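Local coordinates for VAO-type flavoprotein oxidase VAO615 (Myceliophthora thermophila, PDB 6F72) that binds FAD through two covalent links and probably acts as a secreted oxidase whose reduced flavin reacts rapidly with molecular oxygen; its substrate is not known, at residues 84-89 with 406-411; 151-156 with 170-175; 155-160 with 222-227. All blocks are in the same frame, centred on the assembly; numbering follows the deposited sequence.

Interaction 1: 84-89 with 406-411. With FAD (flavin-adenine dinucleotide), chain E.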
# COMPACT_ATOMS: atom_id res chain seq x y z
N TRP A 84 -3.44 -8.85 16.60
CA TRP A 84 -4.36 -8.94 15.45
C TRP A 84 -4.50 -7.64 14.65
O TRP A 84 -4.66 -7.67 13.41
CB TRP A 84 -5.74 -9.40 15.90
CG TRP A 84 -6.63 -9.78 14.77
CD1 TRP A 84 -7.60 -9.02 14.20
CD2 TRP A 84 -6.61 -11.02 14.05
NE1 TRP A 84 -8.21 -9.71 13.18
CE2 TRP A 84 -7.62 -10.94 13.06
CE3 TRP A 84 -5.85 -12.20 14.16
CZ2 TRP A 84 -7.90 -12.00 12.18
CZ3 TRP A 84 -6.12 -13.26 13.27
CH2 TRP A 84 -7.13 -13.14 12.29
N ASP A 85 -4.44 -6.52 15.36
CA ASP A 85 -4.52 -5.19 14.74
C ASP A 85 -3.15 -4.60 14.34
O ASP A 85 -3.03 -3.39 14.10
CB ASP A 85 -5.32 -4.24 15.65
CG ASP A 85 -6.75 -4.70 15.90
OD1 ASP A 85 -7.32 -5.45 15.07
OD2 ASP A 85 -7.30 -4.30 16.93
N ILE A 86 -2.14 -5.46 14.25
CA ILE A 86 -0.78 -5.11 13.80
C ILE A 86 -0.52 -5.83 12.46
O ILE A 86 -1.07 -6.90 12.21
CB ILE A 86 0.29 -5.45 14.90
CG1 ILE A 86 -0.06 -4.83 16.28
CG2 ILE A 86 1.73 -5.16 14.45
CD1 ILE A 86 -0.13 -3.30 16.35
N SER A 87 0.27 -5.20 11.59
CA SER A 87 0.79 -5.87 10.38
C SER A 87 1.91 -6.80 10.82
O SER A 87 3.03 -6.37 11.10
CB SER A 87 1.26 -4.86 9.32
OG SER A 87 0.23 -3.93 9.02
N THR A 88 1.59 -8.08 10.92
CA THR A 88 2.54 -9.10 11.39
C THR A 88 2.79 -10.12 10.31
O THR A 88 1.93 -10.37 9.45
CB THR A 88 1.99 -9.88 12.60
OG1 THR A 88 0.79 -10.55 12.21
CG2 THR A 88 1.75 -8.95 13.80
N ILE A 89 3.97 -10.73 10.38
CA ILE A 89 4.37 -11.75 9.42
C ILE A 89 3.45 -12.98 9.53
O ILE A 89 3.13 -13.61 8.52
CB ILE A 89 5.89 -12.08 9.55
CG1 ILE A 89 6.41 -12.89 8.35
CG2 ILE A 89 6.22 -12.77 10.87
CD1 ILE A 89 6.52 -12.11 7.05
N ASN A 406 6.37 -2.73 13.37
CA ASN A 406 5.27 -2.83 14.33
C ASN A 406 4.10 -1.96 13.86
O ASN A 406 3.44 -1.28 14.66
CB ASN A 406 5.76 -2.42 15.73
CG ASN A 406 4.73 -2.65 16.80
OD1 ASN A 406 4.25 -3.77 17.00
ND2 ASN A 406 4.37 -1.58 17.51
N ALA A 407 3.82 -2.01 12.56
CA ALA A 407 2.91 -1.06 11.93
C ALA A 407 1.44 -1.45 12.12
O ALA A 407 0.97 -2.44 11.55
CB ALA A 407 3.25 -0.87 10.45
N ALA A 408 0.75 -0.65 12.95
CA ALA A 408 -0.69 -0.78 13.20
C ALA A 408 -1.47 -0.78 11.89
O ALA A 408 -1.08 -0.11 10.93
CB ALA A 408 -1.17 0.35 14.09
N TYR A 409 -2.53 -1.58 11.85
CA TYR A 409 -3.39 -1.61 10.69
C TYR A 409 -4.67 -0.87 10.98
O TYR A 409 -5.51 -1.33 11.79
CB TYR A 409 -3.71 -3.02 10.22
CG TYR A 409 -4.28 -3.03 8.83
CD1 TYR A 409 -5.64 -2.75 8.60
CD2 TYR A 409 -3.45 -3.28 7.72
CE1 TYR A 409 -6.17 -2.73 7.33
CE2 TYR A 409 -3.97 -3.26 6.43
CZ TYR A 409 -5.31 -2.99 6.23
OH TYR A 409 -5.80 -2.97 4.95
N PHE A 410 -4.83 0.27 10.32
CA PHE A 410 -6.05 1.06 10.39
C PHE A 410 -6.84 0.86 9.08
O PHE A 410 -6.37 1.26 8.02
CB PHE A 410 -5.73 2.53 10.56
CG PHE A 410 -4.82 2.85 11.72
CD1 PHE A 410 -5.20 2.58 13.04
CD2 PHE A 410 -3.59 3.48 11.50
CE1 PHE A 410 -4.37 2.91 14.10
CE2 PHE A 410 -2.76 3.82 12.56
CZ PHE A 410 -3.14 3.53 13.87
N PRO A 411 -8.01 0.21 9.15
CA PRO A 411 -8.80 -0.19 7.97
C PRO A 411 -9.61 0.92 7.29
O PRO A 411 -10.31 0.66 6.28
CB PRO A 411 -9.76 -1.24 8.54
CG PRO A 411 -9.95 -0.80 9.95
CD PRO A 411 -8.63 -0.28 10.40
PA FAD E . -1.99 -6.88 -1.47
O1A FAD E . -3.26 -6.56 -0.74
O2A FAD E . -1.57 -8.33 -1.47
O5B FAD E . -2.13 -6.35 -2.98
C5B FAD E . -2.69 -5.07 -3.28
C4B FAD E . -3.27 -5.04 -4.69
O4B FAD E . -2.26 -5.39 -5.64
C3B FAD E . -4.41 -6.00 -4.93
O3B FAD E . -5.32 -5.36 -5.83
C2B FAD E . -3.78 -7.20 -5.62
O2B FAD E . -4.70 -7.86 -6.49
C1B FAD E . -2.64 -6.55 -6.39
N9A FAD E . -1.43 -7.40 -6.54
C8A FAD E . -0.51 -7.63 -5.58
N7A FAD E . 0.49 -8.41 -6.06
C5A FAD E . 0.21 -8.68 -7.34
C6A FAD E . 0.85 -9.46 -8.43
N6A FAD E . 2.01 -10.11 -8.19
N1A FAD E . 0.24 -9.50 -9.63
C2A FAD E . -0.93 -8.86 -9.87
N3A FAD E . -1.56 -8.13 -8.93
C4A FAD E . -1.05 -8.01 -7.66
N1 FAD E . 2.10 2.60 0.72
C2 FAD E . 3.02 3.57 0.47
O2 FAD E . 3.05 4.10 -0.66
N3 FAD E . 3.89 3.98 1.42
C4 FAD E . 3.93 3.48 2.67
O4 FAD E . 4.75 3.89 3.51
C4X FAD E . 2.96 2.41 3.00
N5 FAD E . 2.94 1.84 4.23
C5X FAD E . 2.05 0.86 4.54
C6 FAD E . 2.04 0.27 5.83
C7 FAD E . 1.11 -0.75 6.12
C7M FAD E . 1.11 -1.35 7.51
C8 FAD E . 0.14 -1.22 5.06
C8M FAD E . -0.83 -2.37 5.25
C9 FAD E . 0.17 -0.63 3.80
C9A FAD E . 1.07 0.39 3.50
N10 FAD E . 1.10 0.96 2.20
C10 FAD E . 2.03 1.99 1.93
C1' FAD E . 0.12 0.54 1.20
C2' FAD E . 0.57 -0.34 0.07
O2' FAD E . 1.33 0.46 -0.83
C3' FAD E . -0.71 -0.83 -0.59
O3' FAD E . -1.63 -1.35 0.40
C4' FAD E . -0.42 -1.89 -1.64
O4' FAD E . -1.61 -2.15 -2.39
C5' FAD E . 0.15 -3.17 -1.01
O5' FAD E . 0.32 -4.19 -1.98
P FAD E . 0.60 -5.69 -1.51
O1P FAD E . 1.70 -5.68 -0.48
O2P FAD E . 0.72 -6.50 -2.78
O3P FAD E . -0.79 -6.07 -0.78
O HOH W 1 4.65 -4.16 10.66
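Ser87, Ala407 and Tyr409 meet at the dimethylbenzene end of the flavin, where two loops form part of the FAD pocket. A single backbone bridge joins the loops, with Ile86 beside Ala408. Tyr409 N donates to Asp85 O at 2.9 Å, with an almost straight N-H...O angle of 175°. Ser87 N donates to Ala407 O at 2.8 Å. The hydroxyl Ser87 OG gives the same Ala407 O a second bond of 3.0 Å. The two donors reach this carbonyl from opposite faces of its plane, which fixes the serine side chain against the other loop. OG lies beside the serine's own backbone N (chi1 -54°), and this brings both donors to one oxygen. A water extends the pairing, donating to Ser87 O and accepting from Ala407 N.

The side chains then turn to the cofactor. Ser87 OG sits at the edge of the Tyr409 ring, 4.0 Å from CD2, and close to the FAD methyl C7M. Ala407 CB lies 3.7 Å from FAD C7M. Tyr409 CE2 approaches the other methyl, FAD C8M, at 3.5 Å. Away from the flavin, Ile86 CD1 rests on Ala408 CB at 4.4 Å, and Ile86 CG2 crosses Asn406 near OD1.

Outside partners hold the polar ends: Asp85 OD1 bonds to Trp484 and Gln101, and Tyr409 OH to His157 O. The 84-89 loop follows helix 74-81 and runs into helix 89-92, with Thr88 at the N-cap. The 406-411 loop links helix 391-399 to strand 412-419.

Interaction 2: 151-156 with 170-175. With FAD (flavin-adenine dinucleotide), chain E.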
# COMPACT_ATOMS: atom_id res chain seq x y z
N VAL A 151 -8.94 -13.72 -7.90
CA VAL A 151 -8.45 -12.71 -6.99
C VAL A 151 -6.94 -12.86 -7.00
O VAL A 151 -6.43 -13.96 -7.21
CB VAL A 151 -9.07 -12.89 -5.57
CG1 VAL A 151 -8.10 -12.55 -4.45
CG2 VAL A 151 -10.34 -12.05 -5.45
N ILE A 152 -6.24 -11.76 -6.77
CA ILE A 152 -4.80 -11.82 -6.62
C ILE A 152 -4.40 -11.29 -5.24
O ILE A 152 -4.73 -10.16 -4.89
CB ILE A 152 -4.05 -11.06 -7.76
CG1 ILE A 152 -4.50 -11.57 -9.14
CG2 ILE A 152 -2.54 -11.22 -7.62
CD1 ILE A 152 -4.15 -10.66 -10.32
N LYS A 153 -3.67 -12.10 -4.49
CA LYS A 153 -3.25 -11.69 -3.15
C LYS A 153 -1.77 -11.94 -2.95
O LYS A 153 -1.28 -13.03 -3.21
CB LYS A 153 -4.06 -12.38 -2.02
CG LYS A 153 -3.75 -11.77 -0.66
CD LYS A 153 -4.20 -12.56 0.55
CE LYS A 153 -3.17 -13.59 0.96
NZ LYS A 153 -3.15 -13.81 2.43
N ASN A 154 -1.10 -10.92 -2.44
CA ASN A 154 0.32 -10.98 -2.19
C ASN A 154 0.57 -11.03 -0.68
O ASN A 154 1.03 -12.05 -0.17
CB ASN A 154 1.03 -9.81 -2.89
CG ASN A 154 2.50 -9.70 -2.54
OD1 ASN A 154 3.14 -10.68 -2.15
ND2 ASN A 154 3.05 -8.50 -2.67
N THR A 155 0.27 -9.93 0.01
CA THR A 155 0.46 -9.78 1.46
C THR A 155 -0.89 -9.63 2.22
O THR A 155 -0.95 -9.84 3.44
CB THR A 155 1.32 -8.53 1.81
OG1 THR A 155 0.64 -7.33 1.39
CG2 THR A 155 2.69 -8.57 1.15
N GLY A 156 -1.94 -9.25 1.50
CA GLY A 156 -3.23 -8.88 2.08
C GLY A 156 -3.31 -7.51 2.76
O GLY A 156 -4.26 -7.25 3.53
N SER A 170 -8.03 -17.54 -5.57
CA SER A 170 -7.01 -16.52 -5.35
C SER A 170 -5.63 -16.97 -5.82
O SER A 170 -5.19 -18.08 -5.51
CB SER A 170 -6.95 -16.10 -3.88
OG SER A 170 -5.80 -15.30 -3.61
N LEU A 171 -4.95 -16.10 -6.57
CA LEU A 171 -3.58 -16.34 -6.96
C LEU A 171 -2.72 -15.75 -5.88
O LEU A 171 -2.61 -14.52 -5.73
CB LEU A 171 -3.27 -15.73 -8.34
CG LEU A 171 -4.21 -16.18 -9.45
CD1 LEU A 171 -4.03 -15.35 -10.71
CD2 LEU A 171 -4.04 -17.67 -9.73
N TRP A 172 -2.14 -16.64 -5.08
CA TRP A 172 -1.41 -16.24 -3.89
C TRP A 172 0.05 -16.19 -4.25
O TRP A 172 0.66 -17.23 -4.46
CB TRP A 172 -1.71 -17.20 -2.73
CG TRP A 172 -1.09 -16.84 -1.41
CD1 TRP A 172 -1.00 -15.60 -0.86
CD2 TRP A 172 -0.52 -17.75 -0.45
NE1 TRP A 172 -0.39 -15.67 0.37
CE2 TRP A 172 -0.09 -16.97 0.65
CE3 TRP A 172 -0.33 -19.14 -0.42
CZ2 TRP A 172 0.53 -17.54 1.79
CZ3 TRP A 172 0.29 -19.71 0.71
CH2 TRP A 172 0.71 -18.89 1.80
N MET A 173 0.60 -14.98 -4.28
CA MET A 173 1.92 -14.68 -4.83
C MET A 173 3.00 -14.56 -3.77
O MET A 173 4.18 -14.39 -4.10
CB MET A 173 1.88 -13.33 -5.60
CG MET A 173 0.69 -13.18 -6.54
SD MET A 173 0.49 -14.58 -7.67
CE MET A 173 1.87 -14.26 -8.75
N HIS A 174 2.58 -14.66 -2.51
CA HIS A 174 3.42 -14.45 -1.31
C HIS A 174 4.75 -15.19 -1.28
O HIS A 174 5.73 -14.68 -0.72
CB HIS A 174 2.60 -14.81 -0.06
CG HIS A 174 3.37 -14.74 1.23
ND1 HIS A 174 4.01 -13.60 1.66
CD2 HIS A 174 3.57 -15.67 2.20
CE1 HIS A 174 4.59 -13.83 2.82
NE2 HIS A 174 4.33 -15.08 3.17
N ASN A 175 4.79 -16.38 -1.88
CA ASN A 175 5.93 -17.27 -1.75
C ASN A 175 6.92 -17.18 -2.91
O ASN A 175 7.88 -17.93 -2.95
CB ASN A 175 5.46 -18.70 -1.58
CG ASN A 175 4.61 -18.87 -0.36
OD1 ASN A 175 5.06 -18.64 0.76
ND2 ASN A 175 3.36 -19.27 -0.57
PA FAD E . -1.99 -6.88 -1.47
O1A FAD E . -3.26 -6.56 -0.74
O2A FAD E . -1.57 -8.33 -1.47
O5B FAD E . -2.13 -6.35 -2.98
C5B FAD E . -2.69 -5.07 -3.28
C4B FAD E . -3.27 -5.04 -4.69
O4B FAD E . -2.26 -5.39 -5.64
C3B FAD E . -4.41 -6.00 -4.93
O3B FAD E . -5.32 -5.36 -5.83
C2B FAD E . -3.78 -7.20 -5.62
O2B FAD E . -4.70 -7.86 -6.49
C1B FAD E . -2.64 -6.55 -6.39
N9A FAD E . -1.43 -7.40 -6.54
C8A FAD E . -0.51 -7.63 -5.58
N7A FAD E . 0.49 -8.41 -6.06
C5A FAD E . 0.21 -8.68 -7.34
C6A FAD E . 0.85 -9.46 -8.43
N6A FAD E . 2.01 -10.11 -8.19
N1A FAD E . 0.24 -9.50 -9.63
C2A FAD E . -0.93 -8.86 -9.87
N3A FAD E . -1.56 -8.13 -8.93
C4A FAD E . -1.05 -8.01 -7.66
N1 FAD E . 2.10 2.60 0.72
C2 FAD E . 3.02 3.57 0.47
O2 FAD E . 3.05 4.10 -0.66
N3 FAD E . 3.89 3.98 1.42
C4 FAD E . 3.93 3.48 2.67
O4 FAD E . 4.75 3.89 3.51
C4X FAD E . 2.96 2.41 3.00
N5 FAD E . 2.94 1.84 4.23
C5X FAD E . 2.05 0.86 4.54
C6 FAD E . 2.04 0.27 5.83
C7 FAD E . 1.11 -0.75 6.12
C7M FAD E . 1.11 -1.35 7.51
C8 FAD E . 0.14 -1.22 5.06
C8M FAD E . -0.83 -2.37 5.25
C9 FAD E . 0.17 -0.63 3.80
C9A FAD E . 1.07 0.39 3.50
N10 FAD E . 1.10 0.96 2.20
C10 FAD E . 2.03 1.99 1.93
C1' FAD E . 0.12 0.54 1.20
C2' FAD E . 0.57 -0.34 0.07
O2' FAD E . 1.33 0.46 -0.83
C3' FAD E . -0.71 -0.83 -0.59
O3' FAD E . -1.63 -1.35 0.40
C4' FAD E . -0.42 -1.89 -1.64
O4' FAD E . -1.61 -2.15 -2.39
C5' FAD E . 0.15 -3.17 -1.01
O5' FAD E . 0.32 -4.19 -1.98
P FAD E . 0.60 -5.69 -1.51
O1P FAD E . 1.70 -5.68 -0.48
O2P FAD E . 0.72 -6.50 -2.78
O3P FAD E . -0.79 -6.07 -0.78
O HOH W 2 -0.25 -13.21 2.10
O HOH W 3 4.38 -11.32 0.08
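Lys153 and Trp172, paired on one face of two parallel strands, each have CG anti to the backbone N (chi1 -171° and -176°), which lays the two side chains alongside each other. Lys153 CE comes within 3.5 Å of Trp172 CD1. The lysine chain bends further out, and NZ meets a water that also accepts from Trp172 NE1 and donates to Asn154 O. NZ also bonds to the backbone O atoms of Asp97 and Ala94.

Strand 150-153 is an edge strand of a four-stranded mixed sheet in the PCMH-type FAD-binding region, beside 169-172. Leu171 N donates to Val151 O at 2.7 Å, Lys153 N to Leu171 O, and Met173 N to Lys153 O. Val151 CG1 and Ser170 OG touch on the lysine face. On the other face, the side chains of Ile152 and Leu171 cross, with Ile152 CG1 4.1 Å from Leu171 CD1. Ile152 CG2 meets Met173 CG.

That second face carries the adenine. Ile152 CG2 lies 3.5 Å from FAD C4A, and Met173 CG approaches N6A. The ribose hydroxyl FAD O2B donates to Ile152 O at 2.8 Å.

Past the strand end, the chain turns its amides to the pyrophosphate. The backbone N atoms of Asn154, Thr155 and Gly156 all donate to FAD O2A, the Asn154 N bond being 2.8 Å long. Asn154 ND2 donates to FAD O2P at 3.1 Å. A second water bridges Asn154 OD1 and His174 ND1, and Asn93 takes the far ring nitrogen. Three amides on one phosphate oxygen probably offset part of the pyrophosphate's negative charge.

Interaction 3: 155-160 with 222-227. With FAD (flavin-adenine dinucleotide), chain E.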
# COMPACT_ATOMS: atom_id res chain seq x y z
N THR A 155 0.27 -9.93 0.01
CA THR A 155 0.46 -9.78 1.46
C THR A 155 -0.89 -9.63 2.22
O THR A 155 -0.95 -9.84 3.44
CB THR A 155 1.32 -8.53 1.81
OG1 THR A 155 0.64 -7.33 1.39
CG2 THR A 155 2.69 -8.57 1.15
N GLY A 156 -1.94 -9.25 1.50
CA GLY A 156 -3.23 -8.88 2.08
C GLY A 156 -3.31 -7.51 2.76
O GLY A 156 -4.26 -7.25 3.53
N HIS A 157 -2.34 -6.64 2.49
CA HIS A 157 -2.31 -5.29 3.05
C HIS A 157 -3.39 -4.37 2.53
O HIS A 157 -3.62 -3.34 3.16
CB HIS A 157 -0.99 -4.62 2.75
CG HIS A 157 -0.09 -4.51 3.93
ND1 HIS A 157 -0.19 -3.50 4.88
CD2 HIS A 157 0.98 -5.27 4.28
CE1 HIS A 157 0.78 -3.69 5.77
NE2 HIS A 157 1.50 -4.74 5.42
N ASP A 158 -4.06 -4.71 1.43
CA ASP A 158 -4.90 -3.73 0.72
C ASP A 158 -6.02 -3.10 1.54
O ASP A 158 -6.93 -3.80 1.99
CB ASP A 158 -5.48 -4.24 -0.59
CG ASP A 158 -5.93 -3.09 -1.49
OD1 ASP A 158 -5.07 -2.46 -2.16
OD2 ASP A 158 -7.15 -2.81 -1.50
N TYR A 159 -5.96 -1.77 1.66
CA TYR A 159 -6.94 -1.02 2.43
C TYR A 159 -8.33 -1.05 1.81
O TYR A 159 -9.31 -0.77 2.50
CB TYR A 159 -6.48 0.42 2.68
CG TYR A 159 -5.28 0.54 3.58
CD1 TYR A 159 -5.36 0.17 4.93
CD2 TYR A 159 -4.06 1.02 3.11
CE1 TYR A 159 -4.25 0.27 5.77
CE2 TYR A 159 -2.95 1.13 3.94
CZ TYR A 159 -3.05 0.75 5.27
OH TYR A 159 -1.96 0.86 6.11
N LEU A 160 -8.43 -1.38 0.53
CA LEU A 160 -9.68 -1.30 -0.21
C LEU A 160 -10.26 -2.69 -0.47
O LEU A 160 -11.25 -2.83 -1.19
CB LEU A 160 -9.52 -0.48 -1.52
CG LEU A 160 -9.06 1.00 -1.55
CD1 LEU A 160 -7.56 1.21 -1.39
CD2 LEU A 160 -9.52 1.70 -2.82
N CYS A 222 6.29 0.64 5.86
CA CYS A 222 5.75 -0.51 6.54
C CYS A 222 6.50 -1.75 6.01
O CYS A 222 6.31 -2.13 4.85
CB CYS A 222 4.23 -0.58 6.32
SG CYS A 222 3.17 0.83 6.85
N PRO A 223 7.37 -2.39 6.85
CA PRO A 223 8.29 -3.43 6.34
C PRO A 223 7.65 -4.66 5.69
O PRO A 223 8.25 -5.25 4.79
CB PRO A 223 9.10 -3.84 7.57
CG PRO A 223 8.95 -2.70 8.53
CD PRO A 223 7.57 -2.15 8.29
N THR A 224 6.45 -5.02 6.13
CA THR A 224 5.73 -6.21 5.65
C THR A 224 5.03 -5.99 4.30
O THR A 224 4.51 -6.94 3.70
CB THR A 224 4.69 -6.72 6.69
OG1 THR A 224 3.65 -5.73 6.88
CG2 THR A 224 5.37 -7.06 8.03
N VAL A 225 5.00 -4.75 3.83
CA VAL A 225 4.37 -4.40 2.54
C VAL A 225 5.08 -5.07 1.35
O VAL A 225 6.31 -5.12 1.32
CB VAL A 225 4.30 -2.86 2.36
CG1 VAL A 225 3.99 -2.47 0.93
CG2 VAL A 225 3.24 -2.32 3.32
N GLY A 226 4.30 -5.61 0.41
CA GLY A 226 4.84 -6.28 -0.76
C GLY A 226 5.32 -5.28 -1.82
O GLY A 226 4.50 -4.68 -2.53
N ILE A 227 6.65 -5.15 -1.93
CA ILE A 227 7.31 -4.18 -2.82
C ILE A 227 6.98 -4.35 -4.31
O ILE A 227 6.85 -3.36 -5.02
CB ILE A 227 8.84 -4.07 -2.56
CG1 ILE A 227 9.40 -2.76 -3.12
CG2 ILE A 227 9.61 -5.31 -3.03
CD1 ILE A 227 10.85 -2.49 -2.73
PA FAD E . -1.99 -6.88 -1.47
O1A FAD E . -3.26 -6.56 -0.74
O2A FAD E . -1.57 -8.33 -1.47
O5B FAD E . -2.13 -6.35 -2.98
C5B FAD E . -2.69 -5.07 -3.28
C4B FAD E . -3.27 -5.04 -4.69
O4B FAD E . -2.26 -5.39 -5.64
C3B FAD E . -4.41 -6.00 -4.93
O3B FAD E . -5.32 -5.36 -5.83
C2B FAD E . -3.78 -7.20 -5.62
O2B FAD E . -4.70 -7.86 -6.49
C1B FAD E . -2.64 -6.55 -6.39
N9A FAD E . -1.43 -7.40 -6.54
C8A FAD E . -0.51 -7.63 -5.58
N7A FAD E . 0.49 -8.41 -6.06
C5A FAD E . 0.21 -8.68 -7.34
C6A FAD E . 0.85 -9.46 -8.43
N6A FAD E . 2.01 -10.11 -8.19
N1A FAD E . 0.24 -9.50 -9.63
C2A FAD E . -0.93 -8.86 -9.87
N3A FAD E . -1.56 -8.13 -8.93
C4A FAD E . -1.05 -8.01 -7.66
N1 FAD E . 2.10 2.60 0.72
C2 FAD E . 3.02 3.57 0.47
O2 FAD E . 3.05 4.10 -0.66
N3 FAD E . 3.89 3.98 1.42
C4 FAD E . 3.93 3.48 2.67
O4 FAD E . 4.75 3.89 3.51
C4X FAD E . 2.96 2.41 3.00
N5 FAD E . 2.94 1.84 4.23
C5X FAD E . 2.05 0.86 4.54
C6 FAD E . 2.04 0.27 5.83
C7 FAD E . 1.11 -0.75 6.12
C7M FAD E . 1.11 -1.35 7.51
C8 FAD E . 0.14 -1.22 5.06
C8M FAD E . -0.83 -2.37 5.25
C9 FAD E . 0.17 -0.63 3.80
C9A FAD E . 1.07 0.39 3.50
N10 FAD E . 1.10 0.96 2.20
C10 FAD E . 2.03 1.99 1.93
C1' FAD E . 0.12 0.54 1.20
C2' FAD E . 0.57 -0.34 0.07
O2' FAD E . 1.33 0.46 -0.83
C3' FAD E . -0.71 -0.83 -0.59
O3' FAD E . -1.63 -1.35 0.40
C4' FAD E . -0.42 -1.89 -1.64
O4' FAD E . -1.61 -2.15 -2.39
C5' FAD E . 0.15 -3.17 -1.01
O5' FAD E . 0.32 -4.19 -1.98
P FAD E . 0.60 -5.69 -1.51
O1P FAD E . 1.70 -5.68 -0.48
O2P FAD E . 0.72 -6.50 -2.78
O3P FAD E . -0.79 -6.07 -0.78
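His157 and Thr224 make the close polar contact of this buried site: His157 NE2 and Thr224 OG1 share a hydrogen bond of 2.8 Å, nearly straight (176°) and in the imidazole plane. Val225 CG2 sits over one ring face, 3.7 Å from the centroid in a CH-pi contact. The imidazole is therefore gripped at its edge and on one face. A short distance away, Thr155 CG2 packs 3.4 Å from Gly226 N. The contact is looser at its ends. Cys222, partly exposed, begins a type I turn that ends at Val225, and it joins 155-160 mainly by way of the flavin.

The same segments hold FAD covalently. His157 ND1 is bonded to C8M and Cys222 SG to C6, the 6-S-cysteinyl, 8alpha-histidyl double linkage. With SG anti to its own carbonyl carbon (chi1 -59°), the cysteine sulfur reaches C6. Val225 CG2 also packs against the isoalloxazine, 3.5 Å from FAD C9A.

At the pyrophosphate, Gly226 N donates to FAD O1P at 2.7 Å. Asp158 N donates to FAD O1A at 3.0 Å. Thr155 OG1 lies 2.7 Å from FAD O1P. The same hydroxyl oxygen accepts from His157 N in an ST turn. The flavin link takes ND1, which leaves NE2 as the ring nitrogen that can pair with Thr224 OG1. This bond probably helps fix the rotation of the linked imidazole.

How the interactions relate
All three interactions line one FAD. Interaction 2 holds the adenosine and pyrophosphate end, interaction 3 the pyrophosphate and the linked flavin, and interaction 1 the flavin methyl edge. Interactions 2 and 3 share Thr155 and Gly156, with centres about 11 Å apart; both lie within the PCMH-type FAD-binding range. The centre of interaction 1 is about 10 Å from that of interaction 3 and about 18 Å from that of interaction 2. It touches interaction 3 through Tyr409 and His157. Along the chain, 84-89 comes first and 406-411 last. Strand 150-153 runs straight into the loop 155-160, while the other loops reach the same cofactor from distant parts of the chain.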